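PDB 6WWD: dITP/XTP pyrophosphatase from Mycobacteroides abscessus, which probably hydrolyses non-canonical purine nucleoside triphosphates such as XTP, dITP and ITP to monophosphate and diphosphate with magnesium, keeping them out of DNA and RNA. Local coordinates for residues S73-D78 against A119-A124. Numbering follows the deposited sequence.
Sequences SGLAVD and AAFVSA
A119, V122 and L75 carry much of the surface buried where 73-78 and 119-124 pair as antiparallel neighbours in the central mixed sheet of this HAM1-family enzyme. G74–V122 and A76–A120 are the hydrogen-bonded pairs, each closed by two backbone bonds. V122 N to G74 O is the straightest of the four, 174° at the hydrogen. A120 N to A76 O, at 2.8 Å, is the most bent. A119 sits beside that bent bond: its CB, the methyl carbon, lies 3.3 Å from A76 O and also meets V77 CG2 at 4.1 Å. On the opposite face, V122 CG2 touches the A76 methyl, and R140 of strand 134-145 packs against both residues. L75 shares its face with A119 and F121. Its chi1 (-179°, CG anti to the backbone N) and chi2 (68°) together carry CD1 across to A120 O. The same CD1 meets A119 CB at 4.3 Å and comes within 3.9 Å of F121 CD1, an approach oblique to the ring. The ring's edge instead faces G74 O, while beyond the pair the F121 side chain touches D158, predicted to bind substrate. S73, another predicted substrate-binding residue, lies at the far end of the pairing, where its OG shares a 3.2 Å hydrogen bond with S123 OG.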
ATOM      1  N   SER D  73     -11.458   9.688 -11.435  1.00 12.10           N
ATOM      2  CA  SER D  73     -10.736   8.966 -12.473  1.00 15.28           C
ATOM      3  C   SER D  73      -9.335   9.536 -12.603  1.00 17.97           C
ATOM      4  O   SER D  73      -9.061  10.666 -12.180  1.00 17.99           O
ATOM      5  CB  SER D  73     -11.447   9.049 -13.836  1.00 14.67           C
ATOM      6  OG  SER D  73     -12.779   8.607 -13.695  1.00 22.61           O
ATOM      7  N   GLY D  74      -8.448   8.741 -13.196  1.00 13.26           N
ATOM      8  CA  GLY D  74      -7.103   9.226 -13.449  1.00 16.64           C
ATOM      9  C   GLY D  74      -6.172   8.090 -13.836  1.00 16.44           C
ATOM     10  O   GLY D  74      -6.616   7.036 -14.294  1.00 15.70           O
ATOM     11  N   LEU D  75      -4.868   8.348 -13.675  1.00 11.37           N
ATOM     12  CA  LEU D  75      -3.822   7.433 -14.103  1.00 12.56           C
ATOM     13  C   LEU D  75      -3.015   6.956 -12.902  1.00 11.95           C
ATOM     14  O   LEU D  75      -2.622   7.764 -12.055  1.00 12.58           O
ATOM     15  CB  LEU D  75      -2.918   8.116 -15.134  1.00 15.25           C
ATOM     16  CG  LEU D  75      -1.750   7.343 -15.744  1.00 13.92           C
ATOM     17  CD1 LEU D  75      -2.265   6.212 -16.634  1.00 12.75           C
ATOM     18  CD2 LEU D  75      -0.925   8.332 -16.565  1.00 14.51           C
ATOM     19  N   ALA D  76      -2.751   5.657 -12.842  1.00 11.20           N
ATOM     20  CA  ALA D  76      -1.958   5.051 -11.777  1.00 11.73           C
ATOM     21  C   ALA D  76      -0.734   4.403 -12.403  1.00 10.93           C
ATOM     22  O   ALA D  76      -0.870   3.496 -13.228  1.00 10.87           O
ATOM     23  CB  ALA D  76      -2.767   4.003 -10.992  1.00  9.91           C
ATOM     24  N   VAL D  77       0.453   4.849 -12.003  1.00 10.45           N
ATOM     25  CA  VAL D  77       1.715   4.374 -12.569  1.00 10.67           C
ATOM     26  C   VAL D  77       2.476   3.628 -11.474  1.00 12.31           C
ATOM     27  O   VAL D  77       2.774   4.200 -10.415  1.00 10.55           O
ATOM     28  CB  VAL D  77       2.559   5.535 -13.133  1.00 11.24           C
ATOM     29  CG1 VAL D  77       3.856   5.018 -13.730  1.00 11.52           C
ATOM     30  CG2 VAL D  77       1.760   6.361 -14.148  1.00 11.73           C
ATOM     31  N   ASP D  78       2.788   2.354 -11.730  1.00 11.82           N
ATOM     32  CA  ASP D  78       3.493   1.534 -10.748  1.00 13.18           C
ATOM     33  C   ASP D  78       4.754   2.226 -10.234  1.00 13.63           C
ATOM     34  O   ASP D  78       4.988   2.316  -9.018  1.00 12.09           O
ATOM     35  CB  ASP D  78       3.848   0.174 -11.357  1.00 13.88           C
ATOM     36  CG  ASP D  78       2.621  -0.612 -11.803  1.00 21.55           C
ATOM     37  OD1 ASP D  78       1.505  -0.048 -11.825  1.00 23.55           O
ATOM     38  OD2 ASP D  78       2.762  -1.804 -12.145  1.00 30.61           O
ATOM     39  N   ALA D 119       1.187   0.617 -15.791  1.00 14.62           N
ATOM     40  CA  ALA D 119       0.240   1.656 -15.407  1.00 14.01           C
ATOM     41  C   ALA D 119      -1.181   1.176 -15.695  1.00 13.59           C
ATOM     42  O   ALA D 119      -1.387   0.178 -16.379  1.00 14.70           O
ATOM     43  CB  ALA D 119       0.519   2.967 -16.155  1.00 10.26           C
ATOM     44  N   ALA D 120      -2.162   1.955 -15.232  1.00  9.63           N
ATOM     45  CA  ALA D 120      -3.571   1.692 -15.508  1.00 10.80           C
ATOM     46  C   ALA D 120      -4.358   3.000 -15.530  1.00 12.36           C
ATOM     47  O   ALA D 120      -4.106   3.897 -14.721  1.00 12.71           O
ATOM     48  CB  ALA D 120      -4.180   0.754 -14.459  1.00 10.01           C
ATOM     49  N   PHE D 121      -5.315   3.102 -16.453  1.00 10.46           N
ATOM     50  CA  PHE D 121      -6.374   4.089 -16.310  1.00 14.02           C
ATOM     51  C   PHE D 121      -7.398   3.535 -15.324  1.00 16.48           C
ATOM     52  O   PHE D 121      -7.807   2.377 -15.430  1.00 17.87           O
ATOM     53  CB  PHE D 121      -7.033   4.392 -17.651  1.00 12.83           C
ATOM     54  CG  PHE D 121      -6.341   5.466 -18.463  1.00 15.18           C
ATOM     55  CD1 PHE D 121      -5.952   6.665 -17.890  1.00 16.74           C
ATOM     56  CD2 PHE D 121      -6.131   5.284 -19.829  1.00 17.42           C
ATOM     57  CE1 PHE D 121      -5.336   7.656 -18.672  1.00 18.83           C
ATOM     58  CE2 PHE D 121      -5.507   6.260 -20.616  1.00 19.36           C
ATOM     59  CZ  PHE D 121      -5.115   7.445 -20.041  1.00 21.36           C
ATOM     60  N   VAL D 122      -7.782   4.342 -14.345  1.00 15.71           N
ATOM     61  CA  VAL D 122      -8.669   3.915 -13.269  1.00 11.82           C
ATOM     62  C   VAL D 122      -9.861   4.847 -13.238  1.00 14.83           C
ATOM     63  O   VAL D 122      -9.713   6.066 -13.364  1.00 12.58           O
ATOM     64  CB  VAL D 122      -7.977   3.925 -11.890  1.00 14.04           C
ATOM     65  CG1 VAL D 122      -8.932   3.416 -10.822  1.00 13.11           C
ATOM     66  CG2 VAL D 122      -6.712   3.107 -11.910  1.00 11.85           C
ATOM     67  N   SER D 123     -11.038   4.281 -13.019  1.00 13.77           N
ATOM     68  CA  SER D 123     -12.249   5.069 -12.890  1.00 14.94           C
ATOM     69  C   SER D 123     -13.048   4.498 -11.723  1.00 21.70           C
ATOM     70  O   SER D 123     -13.335   3.295 -11.696  1.00 16.71           O
ATOM     71  CB  SER D 123     -13.038   5.038 -14.191  1.00 19.96           C
ATOM     72  OG  SER D 123     -14.212   5.782 -14.084  1.00 33.68           O
ATOM     73  N   ALA D 124     -13.316   5.330 -10.719  1.00 12.07           N
ATOM     74  CA  ALA D 124     -14.059   4.918  -9.535  1.00 14.11           C
ATOM     75  C   ALA D 124     -15.365   5.691  -9.417  1.00 17.23           C
ATOM     76  O   ALA D 124     -15.435   6.878  -9.757  1.00 12.68           O
ATOM     77  CB  ALA D 124     -13.229   5.103  -8.260  1.00 12.58           C
TER
HETATM   78  O   HOH W   1      -0.635  -1.820 -13.934  1.00 29.55           O